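PDB 5TP4: amidase, hydantoinase/carbamoylase family from Burkholderia ambifaria, which probably hydrolyses N-carbamoyl-L-amino acids to the free amino acids, using the paired zinc site of the M20 peptidase family. Local coordinates for residues B[46-49]-B[50-54]; B[231-235]-B[236-240]; B[311-314]-B[315-318]. All blocks are in the same frame, centred on the assembly; numbering follows the deposited sequence.

How the contacts relate
Contacts 1 and 3 each span a turn within one helix, 45-60 for contact 1 and 300-321 for contact 3, whereas contact 2 is a tight bend in the loop between strand 212-229 and helix 246-262. Contact 1 belongs to the zinc-binding part of the chain and is partly buried; its side chains meet through ion pairs and waters. Contact 3, also partly buried and about 53 Å away centre to centre, relies on main-chain bonds and small alkyl groups. Contact 2 is the buried one, since the second subunit closes over it, and it depends on bonds between side chain and backbone. Contacts 2 and 3 lie on the same side of the chain's centre, their own centres about 23 Å apart.

Contact 1 of 3, residues B[46-49]-B[50-54]; sequences DDRR and GRDLF. With EDO (1,2-ethanediol), chain C.
Asp-46 accepts the amide of Gly-50 through its O, while its carboxylate meets Arg-49: OD1 lies in the plane of the Arg-49 guanidinium, whose NH1 meets it from above the carboxylate plane at 2.8 Å in a salt bridge, and it also takes a hydrogen bond from O1 of the bound ethanediol. Asp-47, whose side chain is about 8 Å from that of the zinc ligand His-92, has CG anti to the backbone N (chi1 -169°), and its OD2 receives Arg-51 NE at 3.1 Å, at the guanidinium edge. The two planes stand nearly perpendicular, and water 1 joins OD2 to Arg-51 NH2. Leu-43 N also donates to OD2, and Arg-51 NH1 goes on to Gly-71 O. Arg-48 bends so that its CD lies 3.4 Å from Asp-52 OD2; Arg-48 NH1 and Asp-52 OD2, 4.6 Å apart, are bridged by water 2. Arg-49 holds Leu-53 N by its O, its extended side chain running back to Asp-46. Three donors on Asp-47 OD2 should favour the charged carboxylate, and through Leu-43 N and Gly-71 O its pair with Arg-51 ties helix 45-60 to neighbouring backbone, whereas the Arg-48 pair is water-mediated.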
loop_
_atom_site.group_PDB
_atom_site.type_symbol
_atom_site.label_atom_id
_atom_site.label_comp_id
_atom_site.label_asym_id
_atom_site.label_seq_id
_atom_site.Cartn_x
_atom_site.Cartn_y
_atom_site.Cartn_z
ATOM N N ASP B 46 -23.461 19.582 19.820
ATOM C CA ASP B 46 -23.037 18.775 20.967
ATOM C C ASP B 46 -21.801 19.335 21.655
ATOM O O ASP B 46 -21.685 19.220 22.882
ATOM C CB ASP B 46 -22.817 17.314 20.554
ATOM C CG ASP B 46 -24.124 16.550 20.477
ATOM O OD1 ASP B 46 -25.057 16.903 21.254
ATOM O OD2 ASP B 46 -24.237 15.612 19.649
ATOM N N ASP B 47 -20.873 19.966 20.911
ATOM C CA ASP B 47 -19.799 20.706 21.583
ATOM C C ASP B 47 -20.368 21.831 22.443
ATOM O O ASP B 47 -19.984 21.989 23.607
ATOM C CB ASP B 47 -18.803 21.258 20.553
ATOM C CG ASP B 47 -17.513 21.820 21.186
ATOM O OD1 ASP B 47 -16.970 21.235 22.154
ATOM O OD2 ASP B 47 -17.010 22.867 20.669
ATOM N N ARG B 48 -21.340 22.588 21.910
ATOM C CA ARG B 48 -21.946 23.647 22.707
ATOM C C ARG B 48 -22.613 23.081 23.959
ATOM O O ARG B 48 -22.535 23.684 25.037
ATOM C CB ARG B 48 -22.940 24.429 21.840
ATOM C CG ARG B 48 -23.648 25.568 22.539
ATOM C CD ARG B 48 -25.058 25.186 22.898
ATOM N NE ARG B 48 -25.846 24.772 21.729
ATOM C CZ ARG B 48 -26.989 24.106 21.811
ATOM N NH1 ARG B 48 -27.487 23.793 22.996
ATOM N NH2 ARG B 48 -27.641 23.753 20.712
ATOM N N ARG B 49 -23.274 21.916 23.846
ATOM C CA ARG B 49 -23.936 21.340 25.017
ATOM C C ARG B 49 -22.921 20.943 26.074
ATOM O O ARG B 49 -23.172 21.114 27.272
ATOM C CB ARG B 49 -24.814 20.130 24.617
ATOM C CG ARG B 49 -26.019 20.523 23.764
ATOM C CD ARG B 49 -26.771 19.347 23.146
ATOM N NE ARG B 49 -27.827 19.875 22.287
ATOM C CZ ARG B 49 -27.981 19.552 21.012
ATOM N NH1 ARG B 49 -27.156 18.658 20.464
ATOM N NH2 ARG B 49 -28.957 20.108 20.297
ATOM N N GLY B 50 -21.757 20.437 25.651
ATOM C CA GLY B 50 -20.713 20.089 26.612
ATOM C C GLY B 50 -20.086 21.315 27.247
ATOM O O GLY B 50 -19.852 21.351 28.461
ATOM N N ARG B 51 -19.788 22.329 26.433
ATOM C CA ARG B 51 -19.291 23.600 26.959
ATOM C C ARG B 51 -20.261 24.171 27.983
ATOM O O ARG B 51 -19.851 24.620 29.063
ATOM C CB ARG B 51 -19.115 24.595 25.811
ATOM C CG ARG B 51 -17.988 24.307 24.848
ATOM C CD ARG B 51 -18.240 25.069 23.498
ATOM N NE ARG B 51 -17.001 25.160 22.734
ATOM C CZ ARG B 51 -16.164 26.198 22.799
ATOM N NH1 ARG B 51 -16.457 27.246 23.564
ATOM N NH2 ARG B 51 -15.035 26.188 22.106
ATOM N N ASP B 52 -21.560 24.168 27.644
ATOM C CA ASP B 52 -22.573 24.764 28.506
ATOM C C ASP B 52 -22.722 24.001 29.815
ATOM O O ASP B 52 -22.907 24.620 30.872
ATOM C CB ASP B 52 -23.919 24.806 27.783
ATOM C CG ASP B 52 -24.029 25.973 26.807
ATOM O OD1 ASP B 52 -23.053 26.738 26.675
ATOM O OD2 ASP B 52 -25.105 26.136 26.180
ATOM N N LEU B 53 -22.717 22.662 29.754
ATOM C CA LEU B 53 -22.729 21.851 30.976
ATOM C C LEU B 53 -21.541 22.189 31.869
ATOM O O LEU B 53 -21.713 22.457 33.064
ATOM C CB LEU B 53 -22.724 20.366 30.622
ATOM C CG LEU B 53 -22.754 19.422 31.829
ATOM C CD1 LEU B 53 -24.000 19.730 32.657
ATOM C CD2 LEU B 53 -22.761 17.935 31.356
ATOM N N PHE B 54 -20.319 22.166 31.304
ATOM C CA PHE B 54 -19.121 22.557 32.046
ATOM C C PHE B 54 -19.255 23.958 32.642
ATOM O O PHE B 54 -18.915 24.181 33.812
ATOM C CB PHE B 54 -17.908 22.487 31.123
ATOM C CG PHE B 54 -16.647 23.027 31.730
ATOM C CD1 PHE B 54 -16.057 22.405 32.810
ATOM C CD2 PHE B 54 -16.063 24.170 31.200
ATOM C CE1 PHE B 54 -14.884 22.928 33.374
ATOM C CE2 PHE B 54 -14.889 24.688 31.747
ATOM C CZ PHE B 54 -14.307 24.054 32.837
HETATM C C1 EDO C . -26.580 15.162 23.488
HETATM O O1 EDO C . -27.350 15.451 22.313
HETATM C C2 EDO C . -26.628 13.664 23.774
HETATM O O2 EDO C . -26.158 12.988 22.611
HETATM O O HOH W 1 -14.181 23.551 20.558
HETATM O O HOH W 2 -26.589 23.839 26.030
#

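Contact 2 of 3, residues B[231-235]-B[236-240]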
loop_
_atom_site.group_PDB
_atom_site.type_symbol
_atom_site.label_atom_id
_atom_site.label_comp_id
_atom_site.label_asym_id
_atom_site.label_seq_id
_atom_site.Cartn_x
_atom_site.Cartn_y
_atom_site.Cartn_z
ATOM N N VAL B 231 12.576 -1.243 -12.018
ATOM C CA VAL B 231 12.145 -1.581 -13.368
ATOM C C VAL B 231 10.995 -2.567 -13.235
ATOM O O VAL B 231 11.172 -3.653 -12.667
ATOM C CB VAL B 231 13.290 -2.161 -14.206
ATOM C CG1 VAL B 231 12.760 -2.710 -15.542
ATOM C CG2 VAL B 231 14.364 -1.075 -14.433
ATOM N N ALA B 232 9.838 -2.259 -13.840
ATOM C CA ALA B 232 8.620 -3.062 -13.621
ATOM C C ALA B 232 8.431 -4.111 -14.725
ATOM O O ALA B 232 7.586 -3.995 -15.613
ATOM C CB ALA B 232 7.397 -2.159 -13.489
ATOM N N ALA B 233 9.178 -5.196 -14.597
ATOM C CA ALA B 233 9.348 -6.232 -15.597
ATOM C C ALA B 233 8.493 -7.435 -15.213
ATOM O O ALA B 233 8.013 -7.545 -14.084
ATOM C CB ALA B 233 10.833 -6.603 -15.713
ATOM N N HIS B 234 8.289 -8.331 -16.164
ATOM C CA HIS B 234 7.379 -9.445 -15.925
ATOM C C HIS B 234 7.950 -10.441 -14.904
ATOM O O HIS B 234 9.121 -10.836 -14.975
ATOM C CB HIS B 234 7.086 -10.133 -17.257
ATOM C CG HIS B 234 5.955 -11.112 -17.209
ATOM N ND1 HIS B 234 6.104 -12.396 -16.737
ATOM C CD2 HIS B 234 4.674 -11.016 -17.641
ATOM C CE1 HIS B 234 4.960 -13.041 -16.846
ATOM N NE2 HIS B 234 4.073 -12.229 -17.394
ATOM N N ALA B 235 7.087 -10.871 -13.966
ATOM C CA ALA B 235 7.467 -11.752 -12.855
ATOM C C ALA B 235 7.899 -13.142 -13.293
ATOM O O ALA B 235 8.555 -13.846 -12.514
ATOM C CB ALA B 235 6.306 -11.914 -11.868
ATOM N N GLY B 236 7.534 -13.570 -14.495
ATOM C CA GLY B 236 7.889 -14.908 -14.942
ATOM C C GLY B 236 8.987 -14.934 -15.992
ATOM O O GLY B 236 9.751 -15.896 -16.056
ATOM N N THR B 237 9.076 -13.901 -16.831
ATOM C CA THR B 237 10.050 -13.893 -17.928
ATOM C C THR B 237 11.405 -13.314 -17.530
ATOM O O THR B 237 12.335 -13.345 -18.344
ATOM C CB THR B 237 9.547 -13.059 -19.115
ATOM O OG1 THR B 237 9.544 -11.688 -18.710
ATOM C CG2 THR B 237 8.139 -13.465 -19.542
ATOM N N THR B 238 11.532 -12.755 -16.326
ATOM C CA THR B 238 12.729 -12.016 -15.934
ATOM C C THR B 238 13.520 -12.788 -14.892
ATOM O O THR B 238 13.117 -12.828 -13.724
ATOM C CB THR B 238 12.340 -10.652 -15.370
ATOM O OG1 THR B 238 11.448 -9.984 -16.267
ATOM C CG2 THR B 238 13.594 -9.783 -15.131
ATOM N N PRO B 239 14.637 -13.411 -15.238
ATOM C CA PRO B 239 15.402 -14.125 -14.212
ATOM C C PRO B 239 15.910 -13.166 -13.142
ATOM O O PRO B 239 16.012 -11.949 -13.344
ATOM C CB PRO B 239 16.560 -14.762 -14.991
ATOM C CG PRO B 239 16.024 -14.906 -16.391
ATOM C CD PRO B 239 15.153 -13.679 -16.597
ATOM N N MET B 240 16.183 -13.740 -11.966
ATOM C CA MET B 240 16.452 -12.892 -10.808
ATOM C C MET B 240 17.630 -11.956 -11.020
ATOM O O MET B 240 17.540 -10.787 -10.584
ATOM C CB MET B 240 16.649 -13.765 -9.560
ATOM C CG MET B 240 15.445 -14.604 -9.175
ATOM S SD MET B 240 13.918 -13.728 -8.816
ATOM C CE MET B 240 14.360 -12.792 -7.313
#
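His-234 turns the ND1 edge of its imidazole to the amides of Gly-236 and Thr-237. Gly-236 N is 2.9 Å from His-234 ND1, with the donor tilted 26° from the ring plane. A second, weak bond comes from Thr-237 N, 3.3 Å from His-234 ND1. The ring reaches this place because CG is anti to the backbone N (chi1 -168°), and the firm bond from Gly-236, helped by the weak one, probably limits its rotation.

Thr-237 crosses the histidine side chain at about a right angle. Its CG2 lies 3.6 Å from His-234 ND1, while its OG1 comes to 3.3 Å from His-234 CB. The polar duty of that hydroxyl lies across the dimer interface, where it bonds to Gln-201 O of the second subunit. Gly-236 O is likewise bound by Gln-219 NE2 of that subunit.

The His-Ala-Gly-Thr-Thr-Pro-Met sequence fits the loop of M20 amidases that reaches from one subunit to its partner. His-234 packs on Gly-363 of the second subunit, beside a bound MES buffer molecule about 3 Å from its side chain, which may mark a pocket there.

On the far side of Thr-237 in sequence, Thr-238 has its OG1 beside its own backbone N, and this hydroxyl donates to His-234 O at 2.8 Å, on a lone pair in the carbonyl plane. Thr-238 N adds only a weak bond to the same oxygen. Ala-233 CB lies 3.5 Å from Thr-238 OG1. Arg-243 NH2 binds both Ala-235 O and Thr-238 O, bridging the carbonyls on the two sides of the bend.

Contact 3 of 3, residues B[311-314]-B[315-318]; sequences RDAC and ARVA
Ala-315 donates its N to Arg-311 O at 3.0 Å, and its CB rests at 3.5 Å from both that oxygen and Asp-312 O, a methyl lying close against the preceding turn on an exposed side of the helix. Arg-316 follows with its N bonded to Asp-312 O. Its side chain leaves with CG anti to the backbone N, runs straight at first, and then bends at chi3 (45°), which carries the guanidinium back along the helix until NH2 is 3.9 Å from Ala-313 CB. One face of the guanidinium is turned to Ala-313 O, and the contact with the alanine is van der Waals; the charge itself is met by Glu-256 OE1, which forms a salt bridge with NH2.

Val-317 binds Ala-313 O through its N at 2.9 Å, nearly straight at 170°. The branch CG2, lying beside the backbone N, approaches that same oxygen to 3.4 Å, so the carbonyl carries both a hydrogen bond and an alkyl neighbour. Ala-318 closes the turn, its N bonded to Cys-314 O at 2.9 Å and its CB 3.3 Å from it.

Helix 300-321 is packed on helix 246-262 and strand 324-337 here. Ala-313, Val-317 and Cys-314 touch helix 246-262, at Glu-256, Gln-252 and Met-253, while Cys-314 and Ala-318 meet Val-325 of strand 324-337. This agrees with the dimerisation domain of M20 enzymes, in which two helices cover one face of an antiparallel sheet: helix 300-321 here lies against both its partner helix and the strand that follows it.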
loop_
_atom_site.group_PDB
_atom_site.type_symbol
_atom_site.label_atom_id
_atom_site.label_comp_id
_atom_site.label_asym_id
_atom_site.label_seq_id
_atom_site.Cartn_x
_atom_site.Cartn_y
_atom_site.Cartn_z
ATOM N N ARG B 311 19.141 8.420 5.199
ATOM C CA ARG B 311 19.473 8.769 3.827
ATOM C C ARG B 311 20.713 8.025 3.364
ATOM O O ARG B 311 20.757 7.527 2.231
ATOM C CB ARG B 311 19.679 10.282 3.706
ATOM C CG ARG B 311 18.424 11.076 3.982
ATOM C CD ARG B 311 18.724 12.595 3.960
ATOM N NE ARG B 311 17.485 13.368 4.102
ATOM C CZ ARG B 311 16.666 13.653 3.091
ATOM N NH1 ARG B 311 16.944 13.229 1.858
ATOM N NH2 ARG B 311 15.563 14.349 3.316
ATOM N N ASP B 312 21.734 7.945 4.226
ATOM C CA ASP B 312 22.960 7.230 3.872
ATOM C C ASP B 312 22.663 5.755 3.632
ATOM O O ASP B 312 23.140 5.160 2.654
ATOM C CB ASP B 312 24.001 7.369 4.981
ATOM C CG ASP B 312 24.460 8.818 5.202
ATOM O OD1 ASP B 312 24.374 9.642 4.266
ATOM O OD2 ASP B 312 24.934 9.128 6.314
ATOM N N ALA B 313 21.901 5.145 4.538
ATOM C CA ALA B 313 21.605 3.714 4.428
ATOM C C ALA B 313 20.811 3.409 3.170
ATOM O O ALA B 313 21.104 2.440 2.455
ATOM C CB ALA B 313 20.842 3.228 5.662
ATOM N N CYS B 314 19.760 4.194 2.908
ATOM C CA CYS B 314 18.967 3.956 1.709
ATOM C C CYS B 314 19.793 4.137 0.444
ATOM O O CYS B 314 19.595 3.415 -0.538
ATOM C CB CYS B 314 17.746 4.875 1.699
ATOM S SG CYS B 314 16.537 4.449 2.966
ATOM N N ALA B 315 20.704 5.117 0.427
ATOM C CA ALA B 315 21.569 5.257 -0.735
ATOM C C ALA B 315 22.391 3.995 -0.958
ATOM O O ALA B 315 22.563 3.555 -2.097
ATOM C CB ALA B 315 22.493 6.459 -0.564
ATOM N N ARG B 316 22.918 3.409 0.123
ATOM C CA ARG B 316 23.747 2.210 -0.001
ATOM C C ARG B 316 22.923 1.031 -0.505
ATOM O O ARG B 316 23.354 0.300 -1.409
ATOM C CB ARG B 316 24.388 1.883 1.348
ATOM C CG ARG B 316 25.118 0.553 1.390
ATOM C CD ARG B 316 25.938 0.385 2.681
ATOM N NE ARG B 316 25.211 0.776 3.895
ATOM C CZ ARG B 316 24.246 0.054 4.473
ATOM N NH1 ARG B 316 23.854 -1.109 3.947
ATOM N NH2 ARG B 316 23.659 0.508 5.576
ATOM N N VAL B 317 21.728 0.839 0.060
ATOM C CA VAL B 317 20.831 -0.226 -0.404
ATOM C C VAL B 317 20.505 -0.037 -1.872
ATOM O O VAL B 317 20.533 -0.993 -2.659
ATOM C CB VAL B 317 19.543 -0.270 0.444
ATOM C CG1 VAL B 317 18.466 -1.215 -0.208
ATOM C CG2 VAL B 317 19.873 -0.717 1.847
ATOM N N ALA B 318 20.195 1.195 -2.266
ATOM C CA ALA B 318 19.789 1.429 -3.651
ATOM C C ALA B 318 20.929 1.117 -4.614
ATOM O O ALA B 318 20.709 0.516 -5.669
ATOM C CB ALA B 318 19.316 2.878 -3.827
#